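Local coordinates for VAO-type flavoprotein oxidase VAO615 (Myceliophthora thermophila, PDB 6F72) that binds FAD through two covalent links and probably works as an oxidoreductase whose reduced flavin reacts rapidly with oxygen, its substrate being still unknown, at residues A[102-107]-A[121-126]; A[147-152]-A[166-171]. One frame throughout, in Å; residues are numbered along the deposited sequence.

Contact 1. Residues A[102-107]-A[121-126]. With NAG (2-acetamido-2-deoxy-beta-D-glucopyranose), chain C.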
loop_
_atom_site.group_PDB
_atom_site.type_symbol
_atom_site.label_atom_id
_atom_site.label_comp_id
_atom_site.label_asym_id
_atom_site.label_seq_id
_atom_site.Cartn_x
_atom_site.Cartn_y
_atom_site.Cartn_z
ATOM N N ASN A 102 -1.413 10.772 10.989
ATOM C CA ASN A 102 -0.797 12.018 10.553
ATOM C C ASN A 102 -1.735 12.861 9.689
ATOM O O ASN A 102 -1.736 14.084 9.796
ATOM C CB ASN A 102 0.538 11.755 9.846
ATOM C CG ASN A 102 1.307 13.034 9.525
ATOM O OD1 ASN A 102 1.270 14.015 10.259
ATOM N ND2 ASN A 102 2.044 13.003 8.423
ATOM N N PHE A 103 -2.515 12.200 8.832
ATOM C CA PHE A 103 -3.459 12.906 7.979
ATOM C C PHE A 103 -4.791 13.216 8.696
ATOM O O PHE A 103 -5.424 14.198 8.348
ATOM C CB PHE A 103 -3.619 12.231 6.590
ATOM C CG PHE A 103 -2.404 12.401 5.720
ATOM C CD1 PHE A 103 -2.200 13.589 5.003
ATOM C CD2 PHE A 103 -1.415 11.418 5.685
ATOM C CE1 PHE A 103 -1.053 13.771 4.245
ATOM C CE2 PHE A 103 -0.262 11.596 4.929
ATOM C CZ PHE A 103 -0.082 12.773 4.210
ATOM N N GLN A 104 -5.180 12.389 9.676
ATOM C CA GLN A 104 -6.224 12.750 10.654
ATOM C C GLN A 104 -5.855 14.111 11.243
ATOM O O GLN A 104 -6.703 14.995 11.323
ATOM C CB GLN A 104 -6.347 11.713 11.773
ATOM C CG GLN A 104 -6.990 10.412 11.328
ATOM C CD GLN A 104 -6.676 9.246 12.245
ATOM O OE1 GLN A 104 -6.205 9.429 13.361
ATOM N NE2 GLN A 104 -6.947 8.029 11.768
ATOM N N ASN A 105 -4.571 14.278 11.584
ATOM C CA ASN A 105 -3.998 15.569 11.977
ATOM C C ASN A 105 -4.774 16.264 13.122
ATOM O O ASN A 105 -4.966 17.483 13.117
ATOM C CB ASN A 105 -3.862 16.497 10.757
ATOM C CG ASN A 105 -2.807 17.558 10.951
ATOM O OD1 ASN A 105 -1.919 17.407 11.778
ATOM N ND2 ASN A 105 -2.894 18.629 10.180
ATOM N N TYR A 106 -5.231 15.450 14.073
ATOM C CA TYR A 106 -5.933 15.899 15.289
ATOM C C TYR A 106 -7.294 16.585 15.057
ATOM O O TYR A 106 -7.850 17.165 15.994
ATOM C CB TYR A 106 -5.022 16.804 16.149
ATOM C CG TYR A 106 -3.649 16.225 16.465
ATOM C CD1 TYR A 106 -3.457 15.422 17.599
ATOM C CD2 TYR A 106 -2.537 16.494 15.648
ATOM C CE1 TYR A 106 -2.207 14.894 17.907
ATOM C CE2 TYR A 106 -1.277 15.969 15.951
ATOM C CZ TYR A 106 -1.121 15.176 17.085
ATOM O OH TYR A 106 0.098 14.647 17.427
ATOM N N SER A 107 -7.831 16.513 13.835
ATOM C CA SER A 107 -9.053 17.249 13.489
ATOM C C SER A 107 -10.277 16.692 14.190
ATOM O O SER A 107 -11.138 17.453 14.639
ATOM C CB SER A 107 -9.291 17.282 11.992
ATOM O OG SER A 107 -8.184 17.851 11.319
ATOM N N GLY A 121 -11.170 18.756 8.507
ATOM C CA GLY A 121 -9.747 18.951 8.213
ATOM C C GLY A 121 -9.410 18.430 6.833
ATOM O O GLY A 121 -9.968 18.902 5.849
ATOM N N ASN A 122 -8.518 17.437 6.778
ATOM C CA ASN A 122 -8.085 16.811 5.515
ATOM C C ASN A 122 -9.124 15.833 4.924
ATOM O O ASN A 122 -9.012 15.415 3.759
ATOM C CB ASN A 122 -6.754 16.071 5.704
ATOM C CG ASN A 122 -5.588 16.994 6.081
ATOM O OD1 ASN A 122 -5.455 18.127 5.595
ATOM N ND2 ASN A 122 -4.717 16.480 6.933
ATOM N N TYR A 123 -10.118 15.457 5.729
ATOM C CA TYR A 123 -11.182 14.560 5.298
ATOM C C TYR A 123 -12.016 15.243 4.221
ATOM O O TYR A 123 -12.162 16.472 4.265
ATOM C CB TYR A 123 -12.055 14.177 6.502
ATOM C CG TYR A 123 -11.484 13.064 7.353
ATOM C CD1 TYR A 123 -10.129 12.708 7.274
ATOM C CD2 TYR A 123 -12.295 12.383 8.258
ATOM C CE1 TYR A 123 -9.608 11.694 8.059
ATOM C CE2 TYR A 123 -11.781 11.365 9.051
ATOM C CZ TYR A 123 -10.441 11.026 8.938
ATOM O OH TYR A 123 -9.928 10.011 9.704
ATOM N N PRO A 124 -12.540 14.465 3.240
ATOM C CA PRO A 124 -13.425 15.032 2.206
ATOM C C PRO A 124 -14.740 15.522 2.828
ATOM O O PRO A 124 -15.161 14.972 3.837
ATOM C CB PRO A 124 -13.721 13.821 1.300
ATOM C CG PRO A 124 -13.647 12.649 2.227
ATOM C CD PRO A 124 -12.526 12.988 3.186
ATOM N N SER A 125 -15.377 16.526 2.221
ATOM C CA SER A 125 -16.685 17.027 2.659
ATOM C C SER A 125 -17.847 16.053 2.416
ATOM O O SER A 125 -18.741 15.919 3.257
ATOM C CB SER A 125 -16.994 18.336 1.951
ATOM O OG SER A 125 -16.096 19.345 2.342
ATOM N N TYR A 126 -17.848 15.416 1.243
ATOM C CA TYR A 126 -18.898 14.468 0.832
ATOM C C TYR A 126 -18.286 13.220 0.208
ATOM O O TYR A 126 -17.228 13.286 -0.436
ATOM C CB TYR A 126 -19.860 15.108 -0.174
ATOM C CG TYR A 126 -20.746 16.173 0.420
ATOM C CD1 TYR A 126 -21.984 15.844 0.996
ATOM C CD2 TYR A 126 -20.352 17.516 0.407
ATOM C CE1 TYR A 126 -22.798 16.831 1.549
ATOM C CE2 TYR A 126 -21.146 18.503 0.961
ATOM C CZ TYR A 126 -22.370 18.163 1.518
ATOM O OH TYR A 126 -23.142 19.171 2.055
HETATM C C1 NAG C . -1.929 19.694 10.229
HETATM C C2 NAG C . -1.261 19.509 8.847
HETATM C C3 NAG C . -0.313 20.665 8.539
HETATM C C4 NAG C . -0.974 22.042 8.708
HETATM C C5 NAG C . -1.752 22.113 10.028
HETATM C C6 NAG C . -2.640 23.349 10.103
HETATM C C7 NAG C . -0.920 17.237 7.918
HETATM C C8 NAG C . -0.026 16.038 7.944
HETATM N N2 NAG C . -0.540 18.245 8.718
HETATM O O3 NAG C . 0.177 20.517 7.200
HETATM O O4 NAG C . 0.024 23.070 8.769
HETATM O O5 NAG C . -2.583 20.964 10.242
HETATM O O6 NAG C . -2.865 23.617 11.491
HETATM O O7 NAG C . -1.909 17.259 7.200
HETATM O O HOH W 1 -6.972 16.612 9.035
#
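The side-chain amide of N122 joins the end of helix 101-104 to the glycan on N105. N122 ND2 donates to F103 O at 2.8 Å, with an N-H...O angle of 162°; the donor sits in the carbonyl plane on a lone pair, and the acceptor lies close to the plane of the N122 amide. N122 ND2 also donates to NAG O7, the acetamido oxygen, at 2.9 Å. With CB already directed at the helix end, chi1 of -63° (CG anti to the carbonyl carbon) helps bring the amide to both acceptors, the turn about chi2 completing it. N105, the first residue to leave the helix, carries the sugar on a 1.4 Å bond from N105 ND2 to NAG C1. On the helix, Q104 runs beside Y123, with amide and ring planes nearly perpendicular; Q104 CG touches Y123 OH at 3.4 Å, while the polar ends turn to W84 and D97 respectively. A water bonds to Q104 O, S107 OG and N122 N. G121 CA packs on S107 OG at 3.6 Å, where a CB would collide with that hydroxyl. Replacing N122 by an alanine would probably leave F103 O and the acetamido oxygen without their shared donor. One primary amide thus ties a helix-end carbonyl and the first sugar together, probably limiting how freely the glycan swings at its root.

Contact 2. Residues A[147-152]-A[166-171]. With FAD (flavin-adenine dinucleotide), chain E.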
loop_
_atom_site.group_PDB
_atom_site.type_symbol
_atom_site.label_atom_id
_atom_site.label_comp_id
_atom_site.label_asym_id
_atom_site.label_seq_id
_atom_site.Cartn_x
_atom_site.Cartn_y
_atom_site.Cartn_z
ATOM N N ASN A 147 -16.562 22.631 -9.970
ATOM C CA ASN A 147 -15.156 22.878 -9.653
ATOM C C ASN A 147 -14.737 22.278 -8.298
ATOM O O ASN A 147 -13.960 22.873 -7.540
ATOM C CB ASN A 147 -14.849 24.381 -9.775
ATOM C CG ASN A 147 -13.375 24.689 -9.705
ATOM O OD1 ASN A 147 -12.531 23.936 -10.204
ATOM N ND2 ASN A 147 -13.053 25.801 -9.074
ATOM N N VAL A 148 -15.254 21.086 -8.012
ATOM C CA VAL A 148 -14.914 20.355 -6.786
ATOM C C VAL A 148 -13.755 19.384 -7.048
ATOM O O VAL A 148 -13.729 18.688 -8.079
ATOM C CB VAL A 148 -16.148 19.614 -6.201
ATOM C CG1 VAL A 148 -15.784 18.745 -5.009
ATOM C CG2 VAL A 148 -17.229 20.614 -5.785
ATOM N N ARG A 149 -12.792 19.365 -6.119
ATOM C CA ARG A 149 -11.741 18.353 -6.099
ATOM C C ARG A 149 -12.307 16.936 -5.929
ATOM O O ARG A 149 -13.050 16.648 -4.988
ATOM C CB ARG A 149 -10.743 18.656 -4.982
ATOM C CG ARG A 149 -9.541 17.721 -4.911
ATOM C CD ARG A 149 -8.743 17.958 -3.633
ATOM N NE ARG A 149 -7.863 16.824 -3.386
ATOM C CZ ARG A 149 -6.867 16.785 -2.507
ATOM N NH1 ARG A 149 -6.593 17.829 -1.736
ATOM N NH2 ARG A 149 -6.135 15.681 -2.410
ATOM N N ILE A 150 -11.937 16.061 -6.859
ATOM C CA ILE A 150 -12.210 14.640 -6.730
ATOM C C ILE A 150 -11.120 13.978 -5.909
ATOM O O ILE A 150 -9.933 14.236 -6.105
ATOM C CB ILE A 150 -12.389 13.954 -8.116
ATOM C CG1 ILE A 150 -13.764 14.319 -8.713
ATOM C CG2 ILE A 150 -12.203 12.437 -8.030
ATOM C CD1 ILE A 150 -14.964 13.652 -8.050
ATOM N N VAL A 151 -11.542 13.142 -4.976
ATOM C CA VAL A 151 -10.637 12.269 -4.256
ATOM C C VAL A 151 -11.134 10.863 -4.527
ATOM O O VAL A 151 -12.332 10.660 -4.743
ATOM C CB VAL A 151 -10.618 12.619 -2.733
ATOM C CG1 VAL A 151 -10.474 11.390 -1.844
ATOM C CG2 VAL A 151 -9.512 13.617 -2.444
ATOM N N ILE A 152 -10.222 9.901 -4.525
ATOM C CA ILE A 152 -10.605 8.508 -4.642
ATOM C C ILE A 152 -10.139 7.739 -3.412
ATOM O O ILE A 152 -8.952 7.737 -3.090
ATOM C CB ILE A 152 -10.084 7.860 -5.962
ATOM C CG1 ILE A 152 -10.524 8.680 -7.189
ATOM C CG2 ILE A 152 -10.584 6.422 -6.088
ATOM C CD1 ILE A 152 -9.768 8.376 -8.481
ATOM N N LYS A 166 -8.988 17.880 1.713
ATOM C CA LYS A 166 -9.837 18.925 2.274
ATOM C C LYS A 166 -10.760 19.490 1.188
ATOM O O LYS A 166 -10.317 19.755 0.068
ATOM C CB LYS A 166 -8.955 20.025 2.884
ATOM C CG LYS A 166 -9.712 21.219 3.443
ATOM C CD LYS A 166 -8.781 22.318 3.906
ATOM C CE LYS A 166 -8.446 22.169 5.381
ATOM N NZ LYS A 166 -7.834 23.408 5.950
ATOM N N GLY A 167 -12.047 19.625 1.528
ATOM C CA GLY A 167 -13.071 20.189 0.639
ATOM C C GLY A 167 -13.438 19.345 -0.567
ATOM O O GLY A 167 -14.010 19.859 -1.532
ATOM N N ALA A 168 -13.132 18.050 -0.506
ATOM C CA ALA A 168 -13.261 17.175 -1.663
ATOM C C ALA A 168 -14.544 16.355 -1.679
ATOM O O ALA A 168 -15.143 16.075 -0.621
ATOM C CB ALA A 168 -12.064 16.247 -1.765
ATOM N N LEU A 169 -14.961 16.005 -2.898
ATOM C CA LEU A 169 -15.922 14.944 -3.135
ATOM C C LEU A 169 -15.126 13.668 -3.370
ATOM O O LEU A 169 -14.281 13.622 -4.272
ATOM C CB LEU A 169 -16.784 15.271 -4.362
ATOM C CG LEU A 169 -17.873 14.270 -4.757
ATOM C CD1 LEU A 169 -18.970 14.246 -3.710
ATOM C CD2 LEU A 169 -18.432 14.608 -6.128
ATOM N N SER A 170 -15.386 12.649 -2.554
ATOM C CA SER A 170 -14.622 11.403 -2.615
ATOM C C SER A 170 -15.399 10.283 -3.292
ATOM O O SER A 170 -16.565 10.048 -2.978
ATOM C CB SER A 170 -14.174 10.959 -1.217
ATOM O OG SER A 170 -13.659 9.631 -1.228
ATOM N N LEU A 171 -14.736 9.596 -4.223
ATOM C CA LEU A 171 -15.298 8.409 -4.846
ATOM C C LEU A 171 -14.883 7.241 -3.989
ATOM O O LEU A 171 -13.715 6.839 -3.964
ATOM C CB LEU A 171 -14.830 8.257 -6.296
ATOM C CG LEU A 171 -15.088 9.482 -7.175
ATOM C CD1 LEU A 171 -14.366 9.375 -8.504
ATOM C CD2 LEU A 171 -16.583 9.705 -7.364
HETATM P PA FAD E . -6.282 3.711 -0.521
HETATM O O1A FAD E . -5.641 4.710 0.408
HETATM O O2A FAD E . -7.782 3.635 -0.485
HETATM O O5B FAD E . -5.783 4.027 -2.015
HETATM C C5B FAD E . -4.421 4.342 -2.308
HETATM C C4B FAD E . -4.302 5.170 -3.582
HETATM O O4B FAD E . -4.909 4.469 -4.670
HETATM C C3B FAD E . -4.985 6.523 -3.521
HETATM O O3B FAD E . -4.179 7.429 -4.286
HETATM C C2B FAD E . -6.318 6.318 -4.222
HETATM O O2B FAD E . -6.779 7.515 -4.853
HETATM C C1B FAD E . -5.981 5.240 -5.239
HETATM N N9A FAD E . -7.091 4.306 -5.542
HETATM C C8A FAD E . -7.495 3.283 -4.759
HETATM N N7A FAD E . -8.507 2.598 -5.349
HETATM C C5A FAD E . -8.749 3.183 -6.533
HETATM C C6A FAD E . -9.689 2.958 -7.653
HETATM N N6A FAD E . -10.583 1.946 -7.584
HETATM N N1A FAD E . -9.630 3.793 -8.716
HETATM C C2A FAD E . -8.744 4.810 -8.786
HETATM N N3A FAD E . -7.849 5.068 -7.799
HETATM C C4A FAD E . -7.807 4.304 -6.669
HETATM N N1 FAD E . 2.065 -2.723 0.106
HETATM C C2 FAD E . 2.788 -3.762 -0.383
HETATM O O2 FAD E . 3.258 -3.683 -1.543
HETATM N N3 FAD E . 3.016 -4.877 0.346
HETATM C C4 FAD E . 2.567 -5.049 1.600
HETATM O O4 FAD E . 2.806 -6.098 2.239
HETATM C C4X FAD E . 1.760 -3.961 2.197
HETATM N N5 FAD E . 1.256 -4.057 3.446
HETATM C C5X FAD E . 0.517 -3.051 3.997
HETATM C C6 FAD E . -0.003 -3.174 5.303
HETATM C C7 FAD E . -0.768 -2.117 5.844
HETATM C C7M FAD E . -1.311 -2.265 7.254
HETATM C C8 FAD E . -1.039 -0.876 5.031
HETATM C C8M FAD E . -1.930 0.272 5.484
HETATM C C9 FAD E . -0.518 -0.779 3.744
HETATM C C9A FAD E . 0.249 -1.810 3.194
HETATM N N10 FAD E . 0.754 -1.702 1.876
HETATM C C10 FAD E . 1.532 -2.758 1.354
HETATM C "C1'" FAD E . 0.540 -0.477 1.109
HETATM C "C2'" FAD E . -0.461 -0.487 -0.007
HETATM O "O2'" FAD E . 0.113 -1.206 -1.096
HETATM C "C3'" FAD E . -0.664 0.979 -0.374
HETATM O "O3'" FAD E . -0.916 1.777 0.803
HETATM C "C4'" FAD E . -1.799 1.147 -1.372
HETATM O "O4'" FAD E . -1.800 2.486 -1.869
HETATM C "C5'" FAD E . -3.149 0.759 -0.765
HETATM O "O5'" FAD E . -4.213 1.014 -1.668
HETATM P P FAD E . -5.728 0.981 -1.134
HETATM O O1P FAD E . -5.928 -0.273 -0.332
HETATM O O2P FAD E . -6.584 1.305 -2.337
HETATM O O3P FAD E . -5.742 2.250 -0.134
HETATM O O HOH W 2 -7.997 20.397 -1.350
HETATM O O HOH W 3 -13.316 20.929 -3.782
#
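V151 is bonded through both its N and its O to strand 169-172. V151 N donates to L169 O at 2.9 Å, and V151 O accepts from L171 N at 2.7 Å, while L169 N reaches back to R149 O at 2.9 Å, approaching almost in line with that carbonyl. The alternation places I150, I152, L169 and L171 on one face, V151 and S170 on the other. V151 CG2 rests against the methyl of A168, and CG1 against S170 OG. These are parallel neighbours in a mixed sheet of the FAD-binding domain: strand 126-129, helix 133-146 and strand 150-153 form a beta-alpha-beta crossover with strand 169-172 between its two strands, and the helix packs A139 and A143 on the face of I150 and L171. I152 carries this face to the cofactor. I152 CB stands 3.5 Å from FAD O2B. The branch divides there: I152 CG2, anti to the backbone N, comes within 3.5 Å of FAD N3A in the adenine, whereas I152 CG1, at chi1 -54°, meets L171 CD1 at 4.1 Å. Beyond it the chain runs extended (chi2 164°), which brings I152 CD1 to 3.7 Å from FAD C2A. The backbone joins in as well, for the ribose hydroxyl FAD O2B donates to I152 O at 2.8 Å. At the other end two waters bridge the segments, one from R149 NH1 to K166 O, the other from R149 N to G167 O.

Contacts 1 and 2 follow one another along the chain, with centres about 13 Å apart, and they meet directly. The end of segment 121-126 enters strand 126-129, whose Y126 O lies 2.9 Å from S170 N, probably hydrogen-bonded, beside the strand pair of contact 2. Just before it, P124 CB packs on A168 O at 3.3 Å and S125 OG lies 3.6 Å from G167 CA. Their relation to FAD differs: contact 2 touches the adenosine part through I152, whereas the F103 side chain of contact 1 stays about 10 Å from the cofactor. The covalent flavin links, at H157 and C222, belong to neither contact.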